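Local structure of conjugal transfer protein-like C-terminal domain-containing protein (Enterococcus faecalis, 4EC6) at residues A[106-111]-A[120-125]; A[134-139]-A[153-158]. The protein is of unknown function but, as a VirB8-like transfer protein with this NTF2-like C-terminal domain, probably takes part in conjugative plasmid transfer between Gram-positive bacteria. One frame throughout, in Å; residues are numbered along the deposited sequence.

Contact 1 (A[106-111]-A[120-125])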
# COMPACT_ATOMS: atom_id res chain seq x y z
N ASN A 106 -5.16 4.03 3.37
CA ASN A 106 -3.75 4.09 3.69
C ASN A 106 -3.55 3.87 5.15
O ASN A 106 -4.19 4.50 5.97
CB ASN A 106 -3.14 5.44 3.29
CG ASN A 106 -3.08 5.63 1.79
OD1 ASN A 106 -2.23 5.09 1.12
ND2 ASN A 106 -4.00 6.36 1.27
N TYR A 107 -2.65 2.97 5.49
CA TYR A 107 -2.30 2.71 6.88
C TYR A 107 -1.67 3.92 7.52
O TYR A 107 -0.79 4.51 6.93
CB TYR A 107 -1.33 1.53 6.96
CG TYR A 107 -0.96 1.12 8.34
CD1 TYR A 107 -1.93 0.69 9.25
CD2 TYR A 107 0.37 1.14 8.75
CE1 TYR A 107 -1.57 0.27 10.53
CE2 TYR A 107 0.75 0.73 10.01
CZ TYR A 107 -0.21 0.30 10.90
OH TYR A 107 0.15 -0.09 12.19
N TYR A 108 -2.08 4.27 8.73
CA TYR A 108 -1.62 5.50 9.39
C TYR A 108 -0.96 5.21 10.75
O TYR A 108 -0.75 6.10 11.56
CB TYR A 108 -2.77 6.51 9.50
CG TYR A 108 -2.35 7.98 9.48
CD1 TYR A 108 -1.53 8.48 8.51
CD2 TYR A 108 -2.80 8.88 10.46
CE1 TYR A 108 -1.12 9.79 8.48
CE2 TYR A 108 -2.42 10.22 10.45
CZ TYR A 108 -1.56 10.66 9.45
OH TYR A 108 -1.15 11.99 9.40
N GLY A 109 -0.60 3.96 11.00
CA GLY A 109 0.20 3.63 12.16
C GLY A 109 -0.59 3.08 13.31
O GLY A 109 -1.82 3.09 13.34
N SER A 110 0.14 2.60 14.30
CA SER A 110 -0.46 1.99 15.46
C SER A 110 0.17 2.51 16.72
O SER A 110 1.17 3.17 16.69
CB SER A 110 -0.28 0.49 15.38
OG SER A 110 1.09 0.25 15.52
N GLU A 111 -0.43 2.14 17.83
CA GLU A 111 -0.12 2.65 19.12
C GLU A 111 -0.43 1.45 19.99
O GLU A 111 -1.55 0.91 19.99
CB GLU A 111 -1.08 3.80 19.43
CG GLU A 111 -0.65 4.75 20.51
CD GLU A 111 0.66 5.45 20.17
OE1 GLU A 111 0.62 6.43 19.38
OE2 GLU A 111 1.73 5.01 20.71
N GLU A 120 -4.70 3.12 13.06
CA GLU A 120 -5.41 4.16 12.30
C GLU A 120 -5.18 4.02 10.83
O GLU A 120 -4.10 3.59 10.41
CB GLU A 120 -4.93 5.53 12.71
CG GLU A 120 -4.98 5.75 14.21
CD GLU A 120 -4.49 7.12 14.61
OE1 GLU A 120 -3.97 7.86 13.76
OE2 GLU A 120 -4.60 7.48 15.78
N TYR A 121 -6.20 4.39 10.05
CA TYR A 121 -6.10 4.52 8.60
C TYR A 121 -6.66 5.85 8.12
O TYR A 121 -7.61 6.40 8.70
CB TYR A 121 -6.82 3.39 7.89
CG TYR A 121 -6.35 1.99 8.25
CD1 TYR A 121 -5.64 1.22 7.33
CD2 TYR A 121 -6.61 1.44 9.50
CE1 TYR A 121 -5.17 -0.05 7.64
CE2 TYR A 121 -6.17 0.16 9.83
CZ TYR A 121 -5.45 -0.57 8.88
OH TYR A 121 -5.00 -1.82 9.20
N LEU A 122 -6.09 6.37 7.04
CA LEU A 122 -6.70 7.50 6.33
C LEU A 122 -7.51 6.97 5.17
O LEU A 122 -7.01 6.15 4.42
CB LEU A 122 -5.65 8.47 5.80
CG LEU A 122 -4.92 9.22 6.87
CD1 LEU A 122 -4.38 10.48 6.20
CD2 LEU A 122 -5.82 9.59 8.08
N LEU A 123 -8.74 7.45 5.00
CA LEU A 123 -9.61 6.95 3.96
C LEU A 123 -10.10 8.09 3.08
O LEU A 123 -10.26 9.23 3.53
CB LEU A 123 -10.82 6.28 4.61
CG LEU A 123 -10.64 5.32 5.78
CD1 LEU A 123 -11.97 4.88 6.37
CD2 LEU A 123 -9.90 4.09 5.30
N ASN A 124 -10.33 7.79 1.83
CA ASN A 124 -11.17 8.65 1.03
C ASN A 124 -12.49 7.90 0.98
O ASN A 124 -12.54 6.79 0.41
CB ASN A 124 -10.65 8.83 -0.39
CG ASN A 124 -9.38 9.69 -0.48
OD1 ASN A 124 -9.18 10.64 0.30
ND2 ASN A 124 -8.52 9.37 -1.47
N VAL A 125 -13.52 8.46 1.60
CA VAL A 125 -14.87 7.92 1.39
C VAL A 125 -15.71 8.84 0.50
O VAL A 125 -15.44 10.05 0.36
CB VAL A 125 -15.61 7.48 2.70
CG1 VAL A 125 -14.63 6.78 3.63
CG2 VAL A 125 -16.22 8.64 3.45
O HOH W 1 -6.34 6.94 2.02
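Tyr107 and Tyr121 form a T-shaped (edge-to-face) aromatic pair. CD1 of Tyr107 stands over one face of the Tyr121 ring, offset toward its rim and 3.7 Å from Tyr121 CE1. The ring planes are turned 67° apart. The Tyr107 ring gets there with CG anti to the backbone N (chi1 -177°).

The opposite face of the hairpin carries Tyr108 and Leu122. CG of Leu122 lies over a face of the Tyr108 ring, 3.9 Å from the ring centroid, in a CH-pi contact. Leu122 CD1 and CD2 reach along the two sides of that ring. OE1 of Glu120 comes to the ring edge near its plane, 3.6 Å from Tyr108 CD2, and the carboxylate is only 24° from the ring plane.

Backbone bonds set this pairing. Asn106 and Leu122 make a hydrogen-bonded antiparallel pair with bonds in both directions. Next along, Tyr108 N bonds to Glu120 O (2.7 Å) and Glu120 N bonds to Gly109 O (2.9 Å). Tyr108 and Gly109 therefore both face Glu120, which is a classic beta bulge. Gly109 has a positive phi, at which a CB would crowd the carbonyl O of Tyr108.

Lys56 of the second subunit makes a cation-pi contact with Tyr108 and bonds to its backbone O, so this face of the hairpin also borders another copy of the protein. On the Tyr107-Tyr121 side, helix 54-68 packs through Arg62 and Leu65, and Tyr121 OH bonds to Asp58 O. Strand 117-126 lies between strands 101-112 and 131-142 in the sheet, with helix 54-68 against the Tyr107-Tyr121 face.

Contact 2 (A[134-139]-A[153-158])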
# COMPACT_ATOMS: atom_id res chain seq x y z
N GLN A 134 -11.20 10.94 5.55
CA GLN A 134 -11.51 10.59 6.92
C GLN A 134 -10.40 9.76 7.55
O GLN A 134 -9.58 9.17 6.86
CB GLN A 134 -12.87 9.86 7.01
CG GLN A 134 -14.04 10.79 6.70
CD GLN A 134 -15.34 10.40 7.39
OE1 GLN A 134 -16.11 9.56 6.90
NE2 GLN A 134 -15.61 11.04 8.51
N LYS A 135 -10.35 9.79 8.87
CA LYS A 135 -9.56 8.85 9.64
C LYS A 135 -10.46 7.84 10.39
O LYS A 135 -11.55 8.18 10.84
CB LYS A 135 -8.66 9.59 10.61
CG LYS A 135 -8.11 8.69 11.67
CD LYS A 135 -6.74 9.18 12.06
CE LYS A 135 -6.81 10.22 13.15
NZ LYS A 135 -5.43 10.83 13.22
N ILE A 136 -10.01 6.60 10.43
CA ILE A 136 -10.67 5.55 11.15
C ILE A 136 -9.68 4.91 12.13
O ILE A 136 -8.55 4.61 11.76
CB ILE A 136 -11.29 4.52 10.19
CG1 ILE A 136 -12.30 3.71 10.96
CG2 ILE A 136 -10.24 3.66 9.51
CD1 ILE A 136 -13.16 2.86 10.08
N THR A 137 -10.14 4.74 13.37
CA THR A 137 -9.40 4.20 14.49
C THR A 137 -10.20 3.00 15.07
O THR A 137 -11.42 3.02 15.17
CB THR A 137 -9.25 5.30 15.54
OG1 THR A 137 -8.87 6.48 14.87
CG2 THR A 137 -8.18 5.00 16.57
N PHE A 138 -9.50 1.93 15.41
CA PHE A 138 -10.09 0.81 16.10
C PHE A 138 -8.97 -0.02 16.75
O PHE A 138 -7.81 0.08 16.37
CB PHE A 138 -10.96 -0.02 15.18
CG PHE A 138 -10.25 -0.58 13.98
CD1 PHE A 138 -9.69 -1.87 14.03
CD2 PHE A 138 -10.21 0.12 12.76
CE1 PHE A 138 -9.07 -2.42 12.91
CE2 PHE A 138 -9.59 -0.45 11.64
CZ PHE A 138 -9.02 -1.71 11.70
N GLU A 139 -9.30 -0.82 17.74
CA GLU A 139 -8.26 -1.69 18.33
C GLU A 139 -8.28 -3.12 17.83
O GLU A 139 -9.27 -3.59 17.32
CB GLU A 139 -8.29 -1.59 19.84
CG GLU A 139 -8.20 -0.15 20.21
CD GLU A 139 -8.37 0.08 21.69
OE1 GLU A 139 -8.19 -0.90 22.48
OE2 GLU A 139 -8.71 1.25 22.04
N PRO A 153 -15.12 0.65 15.28
CA PRO A 153 -14.25 1.68 14.68
C PRO A 153 -14.81 3.09 14.85
O PRO A 153 -16.01 3.27 14.72
CB PRO A 153 -14.24 1.28 13.21
CG PRO A 153 -14.47 -0.17 13.20
CD PRO A 153 -15.47 -0.39 14.30
N LYS A 154 -13.97 4.07 15.20
CA LYS A 154 -14.33 5.51 15.17
C LYS A 154 -13.89 6.18 13.87
O LYS A 154 -12.74 6.12 13.43
CB LYS A 154 -13.73 6.34 16.33
CG LYS A 154 -14.01 5.88 17.76
CD LYS A 154 -15.30 5.04 17.79
CE LYS A 154 -15.86 4.79 19.19
NZ LYS A 154 -17.32 4.46 19.01
N LEU A 155 -14.85 6.82 13.24
CA LEU A 155 -14.62 7.50 12.00
C LEU A 155 -14.64 9.00 12.33
O LEU A 155 -15.54 9.43 12.99
CB LEU A 155 -15.77 7.13 11.09
CG LEU A 155 -15.64 7.02 9.61
CD1 LEU A 155 -14.27 6.43 9.22
CD2 LEU A 155 -16.81 6.14 9.20
N THR A 156 -13.66 9.79 11.90
CA THR A 156 -13.65 11.21 12.21
C THR A 156 -13.12 11.97 11.03
O THR A 156 -12.36 11.42 10.24
CB THR A 156 -12.73 11.54 13.40
OG1 THR A 156 -11.43 11.02 13.15
CG2 THR A 156 -13.27 10.95 14.70
N ASP A 157 -13.49 13.24 10.91
CA ASP A 157 -13.00 14.09 9.81
C ASP A 157 -11.51 14.35 10.01
O ASP A 157 -11.03 14.33 11.12
CB ASP A 157 -13.75 15.40 9.80
CG ASP A 157 -15.16 15.29 9.19
OD1 ASP A 157 -15.62 14.17 8.82
OD2 ASP A 157 -15.79 16.36 9.10
N PHE A 158 -10.77 14.58 8.94
CA PHE A 158 -9.34 14.65 9.03
C PHE A 158 -8.80 15.61 7.99
O PHE A 158 -9.35 15.74 6.90
CB PHE A 158 -8.69 13.25 8.82
CG PHE A 158 -7.18 13.30 8.76
CD1 PHE A 158 -6.40 13.19 9.93
CD2 PHE A 158 -6.52 13.54 7.54
CE1 PHE A 158 -5.00 13.28 9.87
CE2 PHE A 158 -5.12 13.60 7.48
CZ PHE A 158 -4.36 13.47 8.66
O HOH W 2 -10.81 8.09 13.66
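Lys135 pairs with Thr156, and Thr137 with Lys154, in the beta hairpin of strands 131-142 and 147-157. Strand 147-157 is the outermost strand within the chain, at one edge of the four-stranded antiparallel sheet of the NTF2-like domain.

Four backbone hydrogen bonds join the strands. Lys135 and Thr156 exchange two of them, N to O each way, both 2.9 Å. Thr137 and Lys154 exchange the other two, with Lys154 N to Thr137 O at 2.8 Å. Between these pairs, Ile136 and Leu155 form a non-hydrogen-bonded pair. A CA-H...O contact runs from Ile136 CA to Lys154 O, 3.1 Å long.

Most apolar contacts lie on the face of Ile136 and Leu155. Ile136 and Pro153 run side by side and point the same way, with Ile136 CD1 3.7 Å from Pro153 CB. With CG1 anti to the backbone N (chi1 -163°) and the chain extended beyond it, CD1 reaches the proline. Leu155 CD1 meets Ile136 CB from the other strand, also at 3.7 Å. Phe138 touches Pro153 through its CB, while its ring leads away. Helix 54-68 covers this face, where Leu65 and Tyr68 pack on Ile136 and Phe64 meets the Phe138 ring. Elsewhere, Phe158 CB packs beside Lys135 CB.

Polar side chains occupy the end of the hairpin contact near Gln134. Its extended chain crosses Leu155 at about a right angle, and OE1 lies against Leu155 CG. Asp157 OD1 makes a salt bridge with Lys132.

On the face of the threonines, one water spans the two strands. It donates to Lys154 O at 2.8 Å, lies 2.8 Å from Thr137 OG1 and 3.0 Å from Thr156 OG1, and reaches Lys135 O weakly.

How the contacts relate
Contacts 1 and 2 are two consecutive hairpins of one four-stranded antiparallel sheet, with centres about 8 Å apart. They meet where strand 117-126 runs beside strand 131-142. There, probable hydrogen bonds run from Leu123 N to Gln134 O (2.7 Å) and from Tyr121 N to Ile136 O (2.9 Å). Side chains also meet: Leu122 CD1 packs on Phe158 CE2 at 3.5 Å, and Val125 CG2 on Gln134 OE1 at 3.6 Å. Helix 54-68 touches side chains of both contacts. The second subunit reaches contact 1, whereas contact 2 touches no other chain of the assembly.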